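Local coordinates for FMN-dependent nitronate monooxygenase (Shewanella oneidensis, PDB 5LSM), which binds FMN and probably catalyses the oxidation of propionate 3-nitronate by molecular oxygen to 3-oxopropanoate, nitrate and nitrite, a detoxifying reaction, at residues Arg74-Gln79 against Phe297-Ser302; Ala81-Trp86 against Ala293-Pro298; Glu88-Tyr93 against Ala285-Met290; Leu242-Cys247 against Ile334-Leu339; Val280-Ala285 against Phe316-Pro321. All coordinates share one frame; numbering follows the deposited sequence.

Interaction 1: Arg74-Gln79 against Phe297-Ser302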
# COMPACT_ATOMS: atom_id res chain seq x y z
N ARG A 74 -17.97 17.09 5.62
CA ARG A 74 -19.23 17.69 5.24
C ARG A 74 -20.35 16.72 5.57
O ARG A 74 -20.24 15.52 5.34
CB ARG A 74 -19.21 18.02 3.75
CG ARG A 74 -18.01 18.86 3.33
CD ARG A 74 -18.36 19.86 2.24
NE ARG A 74 -18.64 19.21 0.95
CZ ARG A 74 -17.72 18.71 0.14
NH1 ARG A 74 -16.43 18.74 0.47
NH2 ARG A 74 -18.08 18.16 -1.01
N GLU A 75 -21.39 17.23 6.24
CA GLU A 75 -22.60 16.46 6.45
C GLU A 75 -23.18 16.06 5.10
O GLU A 75 -23.01 16.79 4.13
CB GLU A 75 -23.61 17.26 7.27
CG GLU A 75 -23.17 17.48 8.71
CD GLU A 75 -24.30 17.93 9.61
OE1 GLU A 75 -24.13 17.88 10.85
OE2 GLU A 75 -25.36 18.35 9.09
N PRO A 76 -23.81 14.88 5.03
CA PRO A 76 -23.96 14.15 3.76
C PRO A 76 -24.93 14.76 2.70
O PRO A 76 -24.57 14.80 1.51
CB PRO A 76 -24.42 12.75 4.22
CG PRO A 76 -24.93 12.92 5.61
CD PRO A 76 -24.10 14.01 6.20
N VAL A 77 -26.09 15.26 3.13
CA VAL A 77 -27.23 15.62 2.23
C VAL A 77 -28.33 14.58 2.33
O VAL A 77 -28.05 13.38 2.27
CB VAL A 77 -26.88 15.83 0.73
CG1 VAL A 77 -27.07 14.55 -0.09
CG2 VAL A 77 -27.77 16.92 0.13
N ALA A 78 -29.56 15.05 2.50
CA ALA A 78 -30.71 14.17 2.74
C ALA A 78 -30.78 13.09 1.67
O ALA A 78 -30.50 13.35 0.50
CB ALA A 78 -32.00 14.97 2.77
N GLN A 79 -31.09 11.88 2.10
CA GLN A 79 -31.13 10.74 1.20
C GLN A 79 -31.91 9.59 1.83
O GLN A 79 -31.51 8.43 1.75
CB GLN A 79 -29.70 10.31 0.82
CG GLN A 79 -28.72 10.14 1.98
CD GLN A 79 -27.27 10.09 1.51
OE1 GLN A 79 -26.74 9.02 1.20
NE2 GLN A 79 -26.65 11.26 1.37
N PHE A 297 -21.57 8.86 4.46
CA PHE A 297 -21.05 8.98 5.81
C PHE A 297 -21.65 10.19 6.56
O PHE A 297 -21.67 11.29 6.02
CB PHE A 297 -19.52 9.14 5.70
CG PHE A 297 -18.83 9.28 7.00
CD1 PHE A 297 -18.54 8.16 7.77
CD2 PHE A 297 -18.49 10.54 7.49
CE1 PHE A 297 -17.93 8.28 9.00
CE2 PHE A 297 -17.85 10.68 8.71
CZ PHE A 297 -17.57 9.54 9.47
N PRO A 298 -22.10 9.99 7.82
CA PRO A 298 -22.04 8.77 8.63
C PRO A 298 -23.35 7.97 8.74
O PRO A 298 -23.57 7.28 9.74
CB PRO A 298 -21.67 9.31 10.01
CG PRO A 298 -22.38 10.61 10.07
CD PRO A 298 -22.33 11.17 8.68
N LEU A 299 -24.17 8.00 7.70
CA LEU A 299 -25.54 7.51 7.84
C LEU A 299 -25.62 5.98 7.98
O LEU A 299 -26.42 5.48 8.75
CB LEU A 299 -26.41 8.02 6.70
CG LEU A 299 -26.48 9.55 6.68
CD1 LEU A 299 -27.17 10.08 5.45
CD2 LEU A 299 -27.11 10.10 7.96
N ALA A 300 -24.67 5.27 7.38
CA ALA A 300 -24.80 3.83 7.20
C ALA A 300 -24.69 3.03 8.50
O ALA A 300 -25.19 1.90 8.57
CB ALA A 300 -23.76 3.33 6.21
N SER A 301 -24.08 3.61 9.53
CA SER A 301 -23.96 2.95 10.84
C SER A 301 -25.31 2.54 11.39
O SER A 301 -25.44 1.47 11.98
CB SER A 301 -23.25 3.85 11.86
OG SER A 301 -22.33 4.69 11.21
N SER A 302 -26.30 3.40 11.25
CA SER A 302 -27.60 3.13 11.83
C SER A 302 -28.18 1.80 11.32
O SER A 302 -28.73 1.02 12.12
CB SER A 302 -28.56 4.28 11.55
OG SER A 302 -28.68 4.50 10.16
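Pro76 and Leu299 carry the apolar side of this contact. The Pro76 ring, the only side chain of 74-79 to meet three residues of 297-302, puts its CG 3.6 Å from Leu299 CD1. The same methyl then reaches the aliphatic part of Gln79, where CG lies 3.8 Å from Leu299 CD1, so that one branch of the leucine sits against both a proline ring and a glutamine stem. Leu299 directs the branch there with CG anti to its carbonyl carbon (chi1 -61°). Pro298 follows a cis peptide bond, and its CD comes to 4.2 Å from Pro76 CD, the two side chains crossing at about a right angle. Pro76 CB also lies 3.6 Å from Phe297 O.

The hydrogen bonds run within each segment or to a residue just beyond. Gln79 NE2 gives a straight bond of 2.7 Å to Val77 O, in the plane of that carbonyl and of its own amide, while Gln79 OE1 accepts from the backbone N of Asp296. Both ends of the amide are thus used, which fixes its rotation. On the facing segment, Leu299 O receives both the hydroxyl and the backbone N of Ser302.

Between the two segments themselves the meeting is therefore apolar, proline and leucine carbon packed together, while the doubly bonded amide adds a polar tie from the loop ahead of helix 80-89 to Asp296, next to Phe297.

Interaction 2: Ala81-Trp86 against Ala293-Pro298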
# COMPACT_ATOMS: atom_id res chain seq x y z
N ALA A 81 -34.24 7.85 0.85
CA ALA A 81 -34.56 6.76 -0.05
C ALA A 81 -33.36 5.89 -0.29
O ALA A 81 -33.47 4.66 -0.33
CB ALA A 81 -35.09 7.31 -1.37
N LYS A 82 -32.20 6.51 -0.49
CA LYS A 82 -30.96 5.75 -0.58
C LYS A 82 -30.78 4.90 0.67
O LYS A 82 -30.36 3.75 0.58
CB LYS A 82 -29.77 6.67 -0.75
CG LYS A 82 -28.46 5.92 -0.93
CD LYS A 82 -27.73 6.34 -2.19
CE LYS A 82 -26.31 5.83 -2.20
NZ LYS A 82 -25.87 5.49 -3.58
N GLN A 83 -31.17 5.47 1.81
CA GLN A 83 -31.14 4.78 3.08
C GLN A 83 -32.13 3.63 3.10
O GLN A 83 -31.83 2.53 3.58
CB GLN A 83 -31.48 5.75 4.22
CG GLN A 83 -30.31 6.57 4.70
CD GLN A 83 -30.71 7.63 5.71
OE1 GLN A 83 -30.57 7.44 6.92
NE2 GLN A 83 -31.18 8.78 5.21
N ALA A 84 -33.34 3.91 2.63
CA ALA A 84 -34.39 2.91 2.60
C ALA A 84 -34.04 1.77 1.65
O ALA A 84 -34.33 0.62 1.95
CB ALA A 84 -35.70 3.57 2.17
N ALA A 85 -33.39 2.07 0.53
CA ALA A 85 -32.95 1.02 -0.42
C ALA A 85 -31.85 0.12 0.14
O ALA A 85 -31.75 -1.05 -0.24
CB ALA A 85 -32.49 1.63 -1.73
N TRP A 86 -30.98 0.70 0.96
CA TRP A 86 -29.89 -0.05 1.59
C TRP A 86 -30.48 -0.97 2.64
O TRP A 86 -30.10 -2.14 2.73
CB TRP A 86 -28.88 0.93 2.24
CG TRP A 86 -27.73 0.26 2.89
CD1 TRP A 86 -27.34 0.40 4.17
CD2 TRP A 86 -26.83 -0.68 2.28
NE1 TRP A 86 -26.26 -0.41 4.42
CE2 TRP A 86 -25.92 -1.07 3.27
CE3 TRP A 86 -26.70 -1.22 0.99
CZ2 TRP A 86 -24.88 -1.97 3.02
CZ3 TRP A 86 -25.68 -2.11 0.75
CH2 TRP A 86 -24.79 -2.49 1.76
N ALA A 293 -24.00 1.33 -3.14
CA ALA A 293 -25.37 1.59 -2.66
C ALA A 293 -25.48 2.09 -1.20
O ALA A 293 -26.55 2.50 -0.77
CB ALA A 293 -26.21 0.32 -2.82
N VAL A 294 -24.39 2.02 -0.44
CA VAL A 294 -24.37 2.47 0.94
C VAL A 294 -24.56 3.98 1.06
O VAL A 294 -23.96 4.73 0.31
CB VAL A 294 -23.05 2.08 1.61
CG1 VAL A 294 -23.05 2.43 3.09
CG2 VAL A 294 -22.78 0.60 1.41
N PRO A 295 -25.38 4.43 2.01
CA PRO A 295 -25.55 5.87 2.15
C PRO A 295 -24.28 6.62 2.57
O PRO A 295 -23.37 6.04 3.18
CB PRO A 295 -26.64 6.00 3.23
CG PRO A 295 -26.76 4.66 3.85
CD PRO A 295 -26.35 3.67 2.83
N ASP A 296 -24.28 7.92 2.32
CA ASP A 296 -23.16 8.76 2.66
C ASP A 296 -22.85 8.74 4.16
O ASP A 296 -23.73 8.53 4.98
CB ASP A 296 -23.40 10.19 2.20
CG ASP A 296 -23.40 10.32 0.69
OD1 ASP A 296 -22.83 9.43 0.02
OD2 ASP A 296 -23.97 11.31 0.18
N PHE A 297 -21.57 8.86 4.46
CA PHE A 297 -21.05 8.98 5.81
C PHE A 297 -21.65 10.19 6.56
O PHE A 297 -21.67 11.29 6.02
CB PHE A 297 -19.52 9.14 5.70
CG PHE A 297 -18.83 9.28 7.00
CD1 PHE A 297 -18.54 8.16 7.77
CD2 PHE A 297 -18.49 10.54 7.49
CE1 PHE A 297 -17.93 8.28 9.00
CE2 PHE A 297 -17.85 10.68 8.71
CZ PHE A 297 -17.57 9.54 9.47
N PRO A 298 -22.10 9.99 7.82
CA PRO A 298 -22.04 8.77 8.63
C PRO A 298 -23.35 7.97 8.74
O PRO A 298 -23.57 7.28 9.74
CB PRO A 298 -21.67 9.31 10.01
CG PRO A 298 -22.38 10.61 10.07
CD PRO A 298 -22.33 11.17 8.68
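Trp86 meets three consecutive residues, Ala293, Val294 and Pro295, as it runs from helix 80-89 into the loop ahead of helix 301-313. Its CB starts 3.8 Å from Pro295 CD. With CG anti to the backbone N (chi1 -179°), the indole is carried out across the proline, whose CD also lies 3.7 Å from Trp86 CD1; the two side chains cross at about a right angle. Farther along, Trp86 CE3 comes within 4.1 Å of Ala293 CB. The six-membered ring then receives Val294 CG2 over one face, a CH-pi contact with the methyl 3.8 Å from the ring centroid and 16° off the normal. Beyond this loop, Phe283 and Met287 of helix 282-287 also touch the indole.

Replacing the indole by an alanine side chain is likely to leave the Val294 methyl without its aromatic face and open a gap between helix 80-89 and the loop.

One turn earlier Lys82 bends along the same loop: its CE lies 3.6 Å from Val294 O, and its NZ is hydrogen-bonded to Glu292 O. Gln83 packs its CG 4.0 Å from Pro295 CB.

Here helix 80-89, which follows strand 66-71 of the parallel sheet in a TIM-barrel fold, packs on the loop between helices 282-287 and 301-313, away from the flavin.

Interaction 3: Glu88-Tyr93 against Ala285-Met290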
# COMPACT_ATOMS: atom_id res chain seq x y z
N GLU A 88 -33.41 -2.23 2.62
CA GLU A 88 -34.09 -3.29 1.88
C GLU A 88 -33.12 -4.38 1.50
O GLU A 88 -33.44 -5.56 1.56
CB GLU A 88 -34.74 -2.71 0.61
CG GLU A 88 -35.65 -3.67 -0.13
CD GLU A 88 -36.05 -3.15 -1.50
OE1 GLU A 88 -35.90 -1.93 -1.76
OE2 GLU A 88 -36.54 -3.96 -2.32
N GLN A 89 -31.93 -3.97 1.07
CA GLN A 89 -30.86 -4.91 0.71
C GLN A 89 -30.40 -5.82 1.86
O GLN A 89 -29.96 -6.94 1.64
CB GLN A 89 -29.66 -4.14 0.21
CG GLN A 89 -29.90 -3.40 -1.08
CD GLN A 89 -28.76 -3.59 -2.04
OE1 GLN A 89 -28.18 -4.68 -2.14
NE2 GLN A 89 -28.39 -2.52 -2.72
N LEU A 90 -30.46 -5.31 3.09
CA LEU A 90 -30.05 -6.08 4.26
C LEU A 90 -31.16 -6.98 4.85
O LEU A 90 -30.92 -7.73 5.81
CB LEU A 90 -29.53 -5.13 5.35
CG LEU A 90 -28.44 -4.17 4.88
CD1 LEU A 90 -28.13 -3.14 5.95
CD2 LEU A 90 -27.19 -4.94 4.49
N ALA A 91 -32.36 -6.93 4.27
CA ALA A 91 -33.51 -7.64 4.80
C ALA A 91 -33.22 -9.12 5.18
O ALA A 91 -33.59 -9.56 6.26
CB ALA A 91 -34.68 -7.55 3.82
N PRO A 92 -32.50 -9.86 4.32
CA PRO A 92 -32.14 -11.24 4.63
C PRO A 92 -31.42 -11.44 5.97
O PRO A 92 -31.69 -12.42 6.68
CB PRO A 92 -31.21 -11.63 3.49
CG PRO A 92 -31.66 -10.79 2.34
CD PRO A 92 -32.10 -9.49 2.94
N TYR A 93 -30.50 -10.54 6.31
CA TYR A 93 -29.82 -10.62 7.60
C TYR A 93 -30.77 -10.33 8.74
O TYR A 93 -30.72 -11.00 9.76
CB TYR A 93 -28.62 -9.68 7.67
CG TYR A 93 -27.59 -9.94 6.61
CD1 TYR A 93 -26.98 -11.19 6.49
CD2 TYR A 93 -27.25 -8.95 5.70
CE1 TYR A 93 -26.06 -11.44 5.49
CE2 TYR A 93 -26.33 -9.18 4.71
CZ TYR A 93 -25.73 -10.42 4.60
OH TYR A 93 -24.81 -10.62 3.60
N ALA A 285 -17.37 -9.73 2.83
CA ALA A 285 -17.23 -10.71 1.75
C ALA A 285 -18.52 -10.84 0.90
O ALA A 285 -18.44 -10.98 -0.32
CB ALA A 285 -16.81 -12.05 2.29
N GLU A 286 -19.69 -10.73 1.53
CA GLU A 286 -20.96 -11.01 0.84
C GLU A 286 -21.54 -9.76 0.21
O GLU A 286 -22.22 -9.86 -0.79
CB GLU A 286 -21.99 -11.62 1.79
CG GLU A 286 -21.64 -13.03 2.23
CD GLU A 286 -22.62 -13.60 3.25
OE1 GLU A 286 -23.56 -12.88 3.64
OE2 GLU A 286 -22.43 -14.76 3.68
N MET A 287 -21.27 -8.60 0.80
CA MET A 287 -21.89 -7.35 0.39
C MET A 287 -20.88 -6.32 -0.15
O MET A 287 -21.27 -5.25 -0.63
CB MET A 287 -22.69 -6.74 1.56
CG MET A 287 -23.88 -7.59 2.02
SD MET A 287 -25.20 -7.70 0.78
CE MET A 287 -25.76 -6.00 0.76
N GLY A 288 -19.60 -6.66 -0.12
CA GLY A 288 -18.55 -5.72 -0.51
C GLY A 288 -17.32 -6.41 -1.06
O GLY A 288 -17.44 -7.28 -1.91
N PRO A 289 -16.12 -6.06 -0.56
CA PRO A 289 -15.89 -5.14 0.55
C PRO A 289 -16.45 -3.71 0.34
O PRO A 289 -16.91 -3.08 1.31
CB PRO A 289 -14.37 -5.12 0.64
N MET A 290 -16.38 -3.21 -0.89
CA MET A 290 -16.91 -1.88 -1.24
C MET A 290 -18.28 -2.02 -1.86
O MET A 290 -18.53 -2.98 -2.60
CB MET A 290 -15.99 -1.15 -2.24
CG MET A 290 -14.67 -0.64 -1.67
SD MET A 290 -14.82 0.45 -0.24
CE MET A 290 -15.38 1.98 -0.99
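Across this contact the backbones stay well apart, Leu90 and Met287 being the nearest pair with CA atoms 9.1 Å from each other, so the gap between the junction around Leu90 and the end of helix 282-287 is bridged by side chains. Tyr93 and Glu286 supply the polar bridge. The phenol OH donates to Glu286 OE1 over 2.6 Å, using the anti lone pair, the one directed away from the other carboxylate oxygen. Ring and carboxylate are only 13° from coplanar, and the oxygen meets the ring at its edge. Glu286 OE2 is taken by a salt bridge to Arg282 NE, so each carboxylate oxygen has its own partner, and the two bonds together are likely to favour the charged form.

Met287 packs beside this pair. Its CG lies near the plane of the Tyr93 ring, 4.0 Å from Tyr93 CE2, as the two side chains slide past each other in opposite directions. Bends at chi2 and chi3 (-67° each) then fold the thioether so that CE arrives 4.1 Å from Leu90 CD2. The same methyl stands 4.0 Å from Gln89 OE1.

Leu90 also leans on Ala303 and Tyr93 on Leu307, both of helix 301-313. The result is side-chain packing, with a tyrosine-carboxylate bond, between the region where helix 80-89 gives way to helix 91-97 and the end of helix 282-287.

Interaction 4: Leu242-Cys247 against Ile334-Leu339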
# COMPACT_ATOMS: atom_id res chain seq x y z
N LEU A 242 -3.88 -1.84 20.34
CA LEU A 242 -5.28 -2.30 20.48
C LEU A 242 -5.47 -3.46 21.46
O LEU A 242 -6.60 -3.79 21.81
CB LEU A 242 -5.87 -2.70 19.13
CG LEU A 242 -6.19 -1.56 18.16
CD1 LEU A 242 -6.60 -2.14 16.81
CD2 LEU A 242 -7.26 -0.64 18.72
N LEU A 243 -4.37 -4.09 21.87
CA LEU A 243 -4.45 -5.16 22.86
C LEU A 243 -3.96 -4.71 24.23
O LEU A 243 -3.94 -5.52 25.17
CB LEU A 243 -3.63 -6.38 22.40
CG LEU A 243 -4.14 -7.18 21.21
CD1 LEU A 243 -3.32 -8.45 21.05
CD2 LEU A 243 -5.60 -7.52 21.37
N CYS A 244 -3.54 -3.45 24.34
CA CYS A 244 -3.09 -2.91 25.64
C CYS A 244 -4.26 -2.87 26.60
O CYS A 244 -5.40 -2.63 26.19
CB CYS A 244 -2.55 -1.49 25.47
SG CYS A 244 -1.02 -1.42 24.52
N PRO A 245 -4.00 -3.09 27.90
CA PRO A 245 -5.08 -3.04 28.90
C PRO A 245 -5.76 -1.67 29.02
O PRO A 245 -6.87 -1.59 29.54
CB PRO A 245 -4.38 -3.42 30.22
CG PRO A 245 -2.93 -3.22 29.98
CD PRO A 245 -2.69 -3.37 28.50
N GLU A 246 -5.09 -0.61 28.57
CA GLU A 246 -5.68 0.73 28.65
C GLU A 246 -6.74 0.92 27.57
O GLU A 246 -7.63 1.74 27.70
CB GLU A 246 -4.60 1.81 28.54
CG GLU A 246 -3.71 1.94 29.78
CD GLU A 246 -2.58 0.91 29.84
OE1 GLU A 246 -2.40 0.15 28.86
OE2 GLU A 246 -1.88 0.87 30.87
N CYS A 247 -6.66 0.11 26.53
CA CYS A 247 -7.63 0.12 25.44
C CYS A 247 -8.94 -0.58 25.81
O CYS A 247 -8.93 -1.64 26.42
CB CYS A 247 -7.04 -0.59 24.24
SG CYS A 247 -6.58 0.49 22.92
N ILE A 334 0.59 -5.80 26.82
CA ILE A 334 1.35 -5.21 27.90
C ILE A 334 0.98 -3.74 28.08
O ILE A 334 0.38 -3.16 27.21
CB ILE A 334 2.86 -5.33 27.65
CG1 ILE A 334 3.24 -4.68 26.33
CG2 ILE A 334 3.27 -6.80 27.67
CD1 ILE A 334 4.68 -4.28 26.27
N PRO A 335 1.32 -3.15 29.25
CA PRO A 335 0.93 -1.77 29.46
C PRO A 335 1.44 -0.84 28.37
O PRO A 335 2.60 -0.95 27.96
CB PRO A 335 1.59 -1.42 30.81
CG PRO A 335 1.66 -2.73 31.53
CD PRO A 335 1.88 -3.78 30.47
N ALA A 336 0.57 0.07 27.92
CA ALA A 336 0.84 0.99 26.80
C ALA A 336 2.07 1.86 27.03
O ALA A 336 2.77 2.23 26.07
CB ALA A 336 -0.36 1.88 26.55
N ALA A 337 2.30 2.24 28.27
CA ALA A 337 3.54 2.96 28.61
C ALA A 337 4.78 2.10 28.30
O ALA A 337 5.71 2.57 27.64
CB ALA A 337 3.52 3.39 30.06
N ASP A 338 4.75 0.83 28.72
CA ASP A 338 5.83 -0.12 28.40
C ASP A 338 6.00 -0.25 26.89
O ASP A 338 7.12 -0.20 26.36
CB ASP A 338 5.55 -1.51 28.98
CG ASP A 338 5.56 -1.55 30.52
OD1 ASP A 338 6.33 -0.78 31.15
OD2 ASP A 338 4.84 -2.41 31.11
N LEU A 339 4.87 -0.38 26.19
CA LEU A 339 4.86 -0.53 24.72
C LEU A 339 5.37 0.73 24.02
O LEU A 339 6.16 0.64 23.07
CB LEU A 339 3.44 -0.85 24.24
CG LEU A 339 3.27 -1.36 22.82
CD1 LEU A 339 4.06 -2.62 22.54
CD2 LEU A 339 1.79 -1.60 22.58
O HOH W 1 0.75 1.92 30.44
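Cys244 and Glu246 reach from a type I beta turn, Cys244 to Cys247, to the first turn of helix 336-342, a junction in the TIM-barrel fold between the loop after strand 234-237 and a late helix of the chain. The two side chains approach the helix start at different points. Cys244 SG, anti to its carbonyl carbon, enters alongside the helix: Leu339 CD2 lies 3.4 Å from it and Ala336 CB 3.9 Å, so the sulfur touches two apolar groups about one turn apart. Glu246 instead folds back at chi2 (82°) and brings its carboxylate to the backbone at the helix N-terminus. The N-H of Ala336 points almost straight at Glu246 OE1 (3.1 Å, 165°), but meets it from above the carboxylate plane, 45° out. A carboxylate here probably also gains from the helix dipole, and Leu28 of helix 26-35 also touches Glu246.

Were this carboxylate lost to an alanine, the Ala336 N-H would probably be left without OE1 and the neighbouring water without OE2, weakening the hold on the start of the helix.

Pro245, between the two, has its CD 3.3 Å from Ile334 O, at the peptide leading into the helix. Behind the turn, Arg254 of helix 251-258 bonds to the carbonyls of Leu243 and Cys244. The other carboxylate oxygen acts through water: this molecule donates to Glu246 OE2 and accepts from the backbone N of Ala337 at 2.7 Å.

Interaction 5: Val280-Ala285 against Phe316-Pro321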
# COMPACT_ATOMS: atom_id res chain seq x y z
N VAL A 280 -11.33 -8.68 7.45
CA VAL A 280 -12.38 -9.06 6.49
C VAL A 280 -13.33 -10.03 7.17
O VAL A 280 -12.88 -11.01 7.76
CB VAL A 280 -11.80 -9.71 5.20
CG1 VAL A 280 -12.87 -10.45 4.41
CG2 VAL A 280 -11.13 -8.65 4.33
N ASN A 281 -14.62 -9.71 7.12
CA ASN A 281 -15.65 -10.57 7.69
C ASN A 281 -16.76 -10.93 6.68
O ASN A 281 -16.66 -10.59 5.49
CB ASN A 281 -16.23 -9.95 8.99
CG ASN A 281 -16.75 -8.52 8.81
OD1 ASN A 281 -17.25 -8.14 7.78
ND2 ASN A 281 -16.70 -7.76 9.88
N ARG A 282 -17.75 -11.71 7.13
CA ARG A 282 -18.80 -12.22 6.24
C ARG A 282 -19.51 -11.07 5.54
O ARG A 282 -19.75 -11.12 4.32
CB ARG A 282 -19.81 -13.06 7.05
CG ARG A 282 -21.00 -13.60 6.24
CD ARG A 282 -22.07 -14.17 7.17
NE ARG A 282 -23.34 -14.43 6.50
CZ ARG A 282 -24.50 -14.62 7.14
NH1 ARG A 282 -24.55 -14.59 8.47
NH2 ARG A 282 -25.63 -14.81 6.46
N PHE A 283 -19.87 -10.06 6.32
CA PHE A 283 -20.62 -8.93 5.80
C PHE A 283 -19.84 -8.28 4.64
O PHE A 283 -20.37 -8.10 3.55
CB PHE A 283 -20.92 -7.93 6.94
CG PHE A 283 -21.81 -6.78 6.55
CD1 PHE A 283 -22.93 -6.97 5.75
CD2 PHE A 283 -21.54 -5.50 7.01
CE1 PHE A 283 -23.74 -5.91 5.39
CE2 PHE A 283 -22.33 -4.44 6.64
CZ PHE A 283 -23.43 -4.64 5.82
N MET A 284 -18.53 -8.10 4.83
CA MET A 284 -17.71 -7.51 3.78
C MET A 284 -17.58 -8.44 2.58
O MET A 284 -17.66 -7.99 1.43
CB MET A 284 -16.33 -7.15 4.30
CG MET A 284 -16.30 -6.10 5.40
SD MET A 284 -14.69 -6.11 6.21
CE MET A 284 -15.14 -5.79 7.91
N ALA A 285 -17.37 -9.73 2.83
CA ALA A 285 -17.23 -10.71 1.75
C ALA A 285 -18.52 -10.84 0.90
O ALA A 285 -18.44 -10.98 -0.32
CB ALA A 285 -16.81 -12.05 2.29
N PHE A 316 -20.29 -14.04 17.16
CA PHE A 316 -19.85 -13.90 15.78
C PHE A 316 -19.31 -12.50 15.57
O PHE A 316 -19.94 -11.52 15.97
CB PHE A 316 -21.01 -14.13 14.83
CG PHE A 316 -21.52 -15.53 14.81
CD1 PHE A 316 -20.71 -16.57 14.37
CD2 PHE A 316 -22.82 -15.82 15.20
CE1 PHE A 316 -21.18 -17.87 14.34
CE2 PHE A 316 -23.28 -17.12 15.18
CZ PHE A 316 -22.47 -18.14 14.74
N TRP A 317 -18.18 -12.39 14.88
CA TRP A 317 -17.67 -11.08 14.49
C TRP A 317 -18.13 -10.66 13.09
O TRP A 317 -17.65 -9.66 12.55
CB TRP A 317 -16.14 -10.98 14.68
CG TRP A 317 -15.25 -11.89 13.84
CD1 TRP A 317 -15.23 -11.99 12.49
CD2 TRP A 317 -14.13 -12.67 14.31
NE1 TRP A 317 -14.22 -12.83 12.08
CE2 TRP A 317 -13.52 -13.25 13.18
CE3 TRP A 317 -13.60 -12.95 15.56
CZ2 TRP A 317 -12.43 -14.12 13.27
CZ3 TRP A 317 -12.51 -13.82 15.66
CH2 TRP A 317 -11.95 -14.39 14.51
N ASP A 318 -19.18 -11.32 12.59
CA ASP A 318 -19.61 -11.22 11.18
C ASP A 318 -20.10 -9.83 10.77
O ASP A 318 -20.09 -9.49 9.60
CB ASP A 318 -20.72 -12.26 10.87
CG ASP A 318 -20.23 -13.73 11.01
OD1 ASP A 318 -19.12 -13.95 11.54
OD2 ASP A 318 -20.98 -14.66 10.61
N PHE A 319 -20.57 -9.03 11.72
CA PHE A 319 -21.12 -7.71 11.39
C PHE A 319 -20.44 -6.59 12.17
O PHE A 319 -21.05 -5.57 12.47
CB PHE A 319 -22.65 -7.70 11.60
CG PHE A 319 -23.40 -8.55 10.62
CD1 PHE A 319 -23.82 -8.03 9.41
CD2 PHE A 319 -23.58 -9.91 10.85
CE1 PHE A 319 -24.44 -8.82 8.47
CE2 PHE A 319 -24.20 -10.71 9.92
CZ PHE A 319 -24.63 -10.17 8.73
N SER A 320 -19.16 -6.78 12.49
CA SER A 320 -18.43 -5.81 13.30
C SER A 320 -17.44 -5.00 12.43
O SER A 320 -16.81 -5.56 11.54
CB SER A 320 -17.68 -6.51 14.42
OG SER A 320 -18.57 -7.11 15.34
N PRO A 321 -17.30 -3.70 12.70
CA PRO A 321 -16.19 -2.92 12.18
C PRO A 321 -14.89 -3.22 12.94
O PRO A 321 -14.65 -2.69 14.02
CB PRO A 321 -16.64 -1.48 12.40
CG PRO A 321 -17.45 -1.55 13.64
CD PRO A 321 -18.19 -2.87 13.54
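An N-cap begins helix 282-287 here: Asn281, placed just before it, meets the loop 316-321 that follows helix 301-313 in this TIM-barrel enzyme. Its CG lies between the backbone N and the carbonyl carbon (chi1 54°), which lets OD1 accept from Met284 N at 3.2 Å, nearly in line with the side-chain C=O. The other half of the amide turns to the loop, ND2 giving a weak, bent bond of 2.8 Å to Ser320 O. One side chain therefore both caps the helix and ties it to the loop.

Asp318 O receives a second weak bond, from Phe283 N. The phenyl rings of Phe283 and Phe319 meet obliquely, planes at 36° and Phe283 CD1 3.6 Å from Phe319 CE1; Phe319 is also met edge-to-face by Tyr93.

Arg282, extended from CG to NE, crosses Asp318 obliquely, its CD 3.6 Å from Asp318 OD2. The guanidinium takes its salt bridges elsewhere, with Glu96 and Glu286. Its plane stands at 90° to the Asp318 carboxylate, and Arg282 NH1 remains 4.2 Å from Asp318 OD2, too long for a salt bridge.

How the interactions relate
Four of the five contacts form a chain on one flank of the molecule. Interactions 1 and 2 have centres about 8 Å apart and share Phe297 and Pro298; interactions 2 and 3 both use helix 80-89, and interactions 3 and 5, about 10 Å apart, both use helix 282-287. Interactions 2 and 5 also touch. Along the sequence, 74-93 meets 285-302 far later, and 316-321 packs on 280-285. Interaction 4 stands apart, its centre about 25 Å from that of interaction 5 and farther from the rest. The region after strand 234-237 thus packs on residues 74-93 in interactions 1 to 3 and on itself in interactions 4 and 5.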